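Local structure of putative membrane protein mmpL11 (Mycobacterium tuberculosis, 4Y0L) at residues A39-A44 with A50-V55; R26-Q31 with I69-T74. The protein probably takes part in lipid export across the mycobacterial inner membrane as a member of the RND transporter family, represented here by one of its periplasmic domains. One frame throughout, in Å; residues are numbered along the deposited sequence.

Contact 1. Residues A39-A44 with A50-V55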
# COMPACT_ATOMS: atom_id res chain seq x y z
N ALA A 39 -3.96 -5.70 -6.38
CA ALA A 39 -3.93 -4.90 -7.60
C ALA A 39 -2.61 -4.14 -7.71
O ALA A 39 -1.98 -3.84 -6.70
CB ALA A 39 -5.09 -3.92 -7.61
N PRO A 40 -2.18 -3.84 -8.95
CA PRO A 40 -1.05 -2.91 -9.10
C PRO A 40 -1.45 -1.54 -8.56
O PRO A 40 -2.64 -1.28 -8.42
CB PRO A 40 -0.81 -2.87 -10.61
CG PRO A 40 -1.49 -4.09 -11.15
CD PRO A 40 -2.64 -4.36 -10.25
N PRO A 41 -0.46 -0.68 -8.27
CA PRO A 41 -0.79 0.62 -7.68
C PRO A 41 -1.61 1.50 -8.61
O PRO A 41 -1.30 1.61 -9.80
CB PRO A 41 0.58 1.24 -7.41
CG PRO A 41 1.50 0.56 -8.37
CD PRO A 41 0.98 -0.84 -8.49
N ARG A 42 -2.66 2.10 -8.07
CA ARG A 42 -3.46 3.08 -8.80
C ARG A 42 -3.07 4.47 -8.35
O ARG A 42 -3.18 4.81 -7.18
CB ARG A 42 -4.95 2.84 -8.57
CG ARG A 42 -5.70 2.46 -9.83
CD ARG A 42 -7.14 2.11 -9.52
NE ARG A 42 -7.24 0.85 -8.77
CZ ARG A 42 -7.18 -0.36 -9.32
NH1 ARG A 42 -7.02 -0.49 -10.63
NH2 ARG A 42 -7.28 -1.43 -8.56
N PHE A 43 -2.60 5.28 -9.30
CA PHE A 43 -2.12 6.61 -9.00
C PHE A 43 -3.20 7.67 -9.17
O PHE A 43 -3.84 7.75 -10.21
CB PHE A 43 -0.92 6.95 -9.88
CG PHE A 43 0.28 6.10 -9.60
CD1 PHE A 43 0.93 6.18 -8.38
CD2 PHE A 43 0.77 5.23 -10.56
CE1 PHE A 43 2.03 5.40 -8.11
CE2 PHE A 43 1.88 4.45 -10.30
CZ PHE A 43 2.51 4.53 -9.07
N ALA A 44 -3.40 8.46 -8.12
CA ALA A 44 -4.28 9.61 -8.19
C ALA A 44 -3.79 10.56 -9.28
O ALA A 44 -2.59 10.67 -9.52
CB ALA A 44 -4.34 10.32 -6.85
N ALA A 50 -0.81 6.69 -3.88
CA ALA A 50 -1.01 5.47 -4.64
C ALA A 50 -1.95 4.54 -3.89
O ALA A 50 -1.73 4.23 -2.72
CB ALA A 50 0.32 4.78 -4.90
N LEU A 51 -3.02 4.10 -4.56
CA LEU A 51 -3.98 3.18 -3.96
C LEU A 51 -3.64 1.74 -4.30
O LEU A 51 -3.48 1.39 -5.47
CB LEU A 51 -5.40 3.51 -4.42
CG LEU A 51 -6.51 2.72 -3.72
CD1 LEU A 51 -6.78 3.28 -2.33
CD2 LEU A 51 -7.78 2.71 -4.56
N LEU A 52 -3.51 0.91 -3.27
CA LEU A 52 -3.35 -0.53 -3.44
C LEU A 52 -4.57 -1.25 -2.89
O LEU A 52 -4.89 -1.13 -1.70
CB LEU A 52 -2.08 -1.01 -2.73
CG LEU A 52 -0.76 -0.53 -3.34
CD1 LEU A 52 0.40 -0.72 -2.37
CD2 LEU A 52 -0.48 -1.27 -4.65
N SER A 53 -5.26 -1.98 -3.76
CA SER A 53 -6.48 -2.68 -3.39
C SER A 53 -6.28 -4.19 -3.40
O SER A 53 -5.90 -4.77 -4.42
CB SER A 53 -7.63 -2.30 -4.33
OG SER A 53 -7.42 -2.83 -5.63
N ALA A 54 -6.54 -4.81 -2.25
CA ALA A 54 -6.36 -6.25 -2.09
C ALA A 54 -7.70 -6.96 -1.98
O ALA A 54 -8.54 -6.61 -1.14
CB ALA A 54 -5.52 -6.54 -0.87
N VAL A 55 -7.89 -7.97 -2.82
CA VAL A 55 -9.09 -8.79 -2.75
C VAL A 55 -8.87 -9.94 -1.77
O VAL A 55 -7.78 -10.53 -1.70
CB VAL A 55 -9.47 -9.35 -4.13
CG1 VAL A 55 -10.70 -10.23 -4.02
CG2 VAL A 55 -9.73 -8.21 -5.10
O HOH W 1 -4.65 -0.79 -6.63

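Contact 2. Residues R26-Q31 with I69-T74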
# COMPACT_ATOMS: atom_id res chain seq x y z
N ARG A 26 3.25 -3.65 -1.52
CA ARG A 26 2.37 -4.53 -2.28
C ARG A 26 2.65 -6.00 -1.95
O ARG A 26 1.73 -6.80 -1.76
CB ARG A 26 2.54 -4.27 -3.77
CG ARG A 26 1.67 -5.14 -4.66
CD ARG A 26 1.57 -4.57 -6.07
NE ARG A 26 0.68 -5.36 -6.92
CZ ARG A 26 1.08 -6.20 -7.87
NH1 ARG A 26 2.37 -6.38 -8.13
NH2 ARG A 26 0.18 -6.86 -8.58
N HIS A 27 3.93 -6.34 -1.88
CA HIS A 27 4.36 -7.71 -1.59
C HIS A 27 3.98 -8.15 -0.18
O HIS A 27 3.66 -9.32 0.05
CB HIS A 27 5.88 -7.82 -1.78
CG HIS A 27 6.45 -9.13 -1.35
ND1 HIS A 27 7.01 -9.33 -0.10
CD2 HIS A 27 6.56 -10.32 -2.00
CE1 HIS A 27 7.44 -10.58 -0.00
NE2 HIS A 27 7.17 -11.20 -1.14
N ARG A 28 4.01 -7.22 0.78
CA ARG A 28 3.66 -7.55 2.15
C ARG A 28 2.15 -7.71 2.31
O ARG A 28 1.68 -8.52 3.11
CB ARG A 28 4.17 -6.46 3.11
CG ARG A 28 4.14 -6.86 4.58
CD ARG A 28 5.24 -7.86 4.90
NE ARG A 28 5.23 -8.28 6.31
CZ ARG A 28 4.91 -9.49 6.75
NH1 ARG A 28 4.57 -10.47 5.91
NH2 ARG A 28 4.93 -9.75 8.05
N ILE A 29 1.39 -6.94 1.54
CA ILE A 29 -0.07 -7.05 1.54
C ILE A 29 -0.49 -8.44 1.06
O ILE A 29 -1.40 -9.04 1.63
CB ILE A 29 -0.71 -5.97 0.63
CG1 ILE A 29 -0.56 -4.59 1.27
CG2 ILE A 29 -2.20 -6.26 0.41
CD1 ILE A 29 -0.85 -3.44 0.33
N ALA A 30 0.18 -8.94 0.03
CA ALA A 30 -0.14 -10.24 -0.54
C ALA A 30 0.10 -11.37 0.45
O ALA A 30 -0.42 -12.47 0.28
CB ALA A 30 0.66 -10.47 -1.81
N GLN A 31 0.90 -11.09 1.48
CA GLN A 31 1.20 -12.08 2.51
C GLN A 31 0.18 -12.05 3.64
O GLN A 31 0.17 -12.94 4.50
CB GLN A 31 2.60 -11.84 3.07
CG GLN A 31 3.71 -12.46 2.24
CD GLN A 31 5.09 -11.99 2.66
OE1 GLN A 31 5.23 -11.05 3.44
NE2 GLN A 31 6.13 -12.65 2.14
N ILE A 69 -7.16 -6.05 8.34
CA ILE A 69 -6.88 -4.63 8.50
C ILE A 69 -5.93 -4.40 9.68
O ILE A 69 -4.97 -3.63 9.57
CB ILE A 69 -8.18 -3.81 8.70
CG1 ILE A 69 -8.83 -3.48 7.35
CG2 ILE A 69 -7.92 -2.49 9.42
CD1 ILE A 69 -9.17 -4.67 6.49
N THR A 70 -6.20 -5.06 10.80
CA THR A 70 -5.36 -4.91 11.99
C THR A 70 -3.96 -5.46 11.72
O THR A 70 -2.97 -4.93 12.22
CB THR A 70 -5.98 -5.62 13.22
OG1 THR A 70 -5.14 -5.41 14.37
CG2 THR A 70 -6.13 -7.12 12.98
N TRP A 71 -3.89 -6.52 10.93
CA TRP A 71 -2.62 -7.12 10.56
C TRP A 71 -1.80 -6.14 9.71
O TRP A 71 -0.61 -5.94 9.95
CB TRP A 71 -2.85 -8.42 9.79
CG TRP A 71 -1.59 -9.15 9.43
CD1 TRP A 71 -1.02 -10.19 10.10
CD2 TRP A 71 -0.74 -8.90 8.30
NE1 TRP A 71 0.12 -10.60 9.47
CE2 TRP A 71 0.32 -9.82 8.36
CE3 TRP A 71 -0.77 -7.97 7.25
CZ2 TRP A 71 1.34 -9.85 7.41
CZ3 TRP A 71 0.24 -8.00 6.31
CH2 TRP A 71 1.28 -8.94 6.39
N MET A 72 -2.45 -5.53 8.73
CA MET A 72 -1.79 -4.59 7.84
C MET A 72 -1.33 -3.34 8.58
O MET A 72 -0.21 -2.86 8.37
CB MET A 72 -2.73 -4.19 6.70
CG MET A 72 -2.98 -5.30 5.69
SD MET A 72 -4.03 -4.77 4.33
CE MET A 72 -4.37 -6.34 3.54
N ARG A 73 -2.19 -2.81 9.45
CA ARG A 73 -1.86 -1.61 10.21
C ARG A 73 -0.68 -1.84 11.16
O ARG A 73 -0.08 -0.89 11.66
CB ARG A 73 -3.08 -1.14 11.00
CG ARG A 73 -4.14 -0.47 10.14
CD ARG A 73 -5.42 -0.22 10.91
NE ARG A 73 -6.38 0.55 10.12
CZ ARG A 73 -7.67 0.66 10.40
NH1 ARG A 73 -8.19 0.05 11.46
NH2 ARG A 73 -8.46 1.38 9.61
N THR A 74 -0.37 -3.11 11.40
CA THR A 74 0.73 -3.48 12.29
C THR A 74 2.02 -3.75 11.52
O THR A 74 3.11 -3.48 12.01
CB THR A 74 0.37 -4.74 13.11
OG1 THR A 74 -0.83 -4.49 13.87
CG2 THR A 74 1.50 -5.12 14.06

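Contact 1. Residues A39-A44 with A50-V55
The carbonyl oxygen of Leu51 is gripped from two directions: Arg42 N donates to Leu51 O at 2.8 Å with an N-H...O angle of 175°, and a water donates to it at 2.7 Å. The same water bridges Pro40 O, to which it donates, and Ser53 N, from which it accepts; these two atoms do not bond directly. Pro40 has no N-H for Ser53 O, which is met instead by Ala39 N, 2.9 Å away. Pro41 adds a weaker CA-H...O contact, its CA lying 3.6 Å from Leu51 O. Three steps along 39-42 thus match two along 51-53. At the other end Leu51 N donates to Arg42 O at 2.7 Å.

Arg42 bends at its third torsion (chi3 -69°), which carries the guanidinium back along the hairpin. There NH2 reaches Ser53 OG at 3.3 Å, with the oxygen in the plane of the group, but the bond is long and bent. On the other face of the sheet, toward helix 19-29, Leu52 CD2 sits beside Pro41, and Phe43 CE1 meets Ala50 CB at 3.7 Å; Pro41 and Phe43 also touch Ile22. The whole is an antiparallel beta hairpin whose edge strand is interrupted at a Pro-Pro pair, forming the second and third strands of a ferredoxin-like beta-alpha-beta-beta-alpha-beta fold.

Contact 2. Residues R26-Q31 with I69-T74
The backbones of 26-31, in the C-terminal part of helix 19-29 and the residues after it, and of 69-74, within helix 66-80, come closest at Ile29 and Met72, whose CA atoms are 7.0 Å apart. Beside this point Trp71 reaches across to Arg28. With CG anti to the backbone N (chi1 -177°), its indole extends toward the other helix and brings the far rim of the six-membered ring to the backbone of Arg28. Trp71 CH2 lies 3.3 Å from Arg28 O, and that oxygen, close to the ring plane, meets an edge and not a face. The same oxygen also accepts the backbone N-H of Gln31.

The side chain of Arg28 turns at its second torsion (chi2 73°) and spreads its guanidinium across the rim of the indole. Trp71 CZ2 stands over one face of that group, 3.6 Å from Arg28 NH1, and the two planes are 73° apart, so the edge of the ring is set steeply against the guanidinium face, toward its rim. Arg28 NH1 also donates to Gln31 OE1 at 2.6 Å, from above the carbonyl plane, while NH2 bonds Gln75 OE1 further along helix 66-80. Deeper down, Met72 runs extended beyond CG and sets CE against Ile29 CG2 at 3.8 Å, the two side chains crossing at about a right angle; both also touch Val4 of the sheet beneath.

No hydrogen bond joins 26-31 directly to 69-74. The segments meet through the apolar Ile29-Met72 pair against the sheet and, farther out, the edge of an indole. Because the indole presents C-H groups and not its pi face to Arg28, the pairing is probably governed by shape and dispersion more than by cation-pi attraction, with two glutamine amide oxygens likely to ease the arginine's charge.

From the N terminus, strand 2-7 leads into helix 19-29, which supplies the first half of contact 2 before the chain turns into strand 37-43. Contact 1 then closes the short hairpin between 39-44 and 50-55. Only after strand 49-55 and an unmodelled connection does helix 66-80 arrive to complete contact 2, so the hairpin loop lies wholly within the longer loop, and the two do not cross. One ties two strands of the sheet together; the other joins the two helices lying on it. They touch directly: Arg26 NE probably bonds Ala39 O, and Ile29 packs on Leu52 and Ala54.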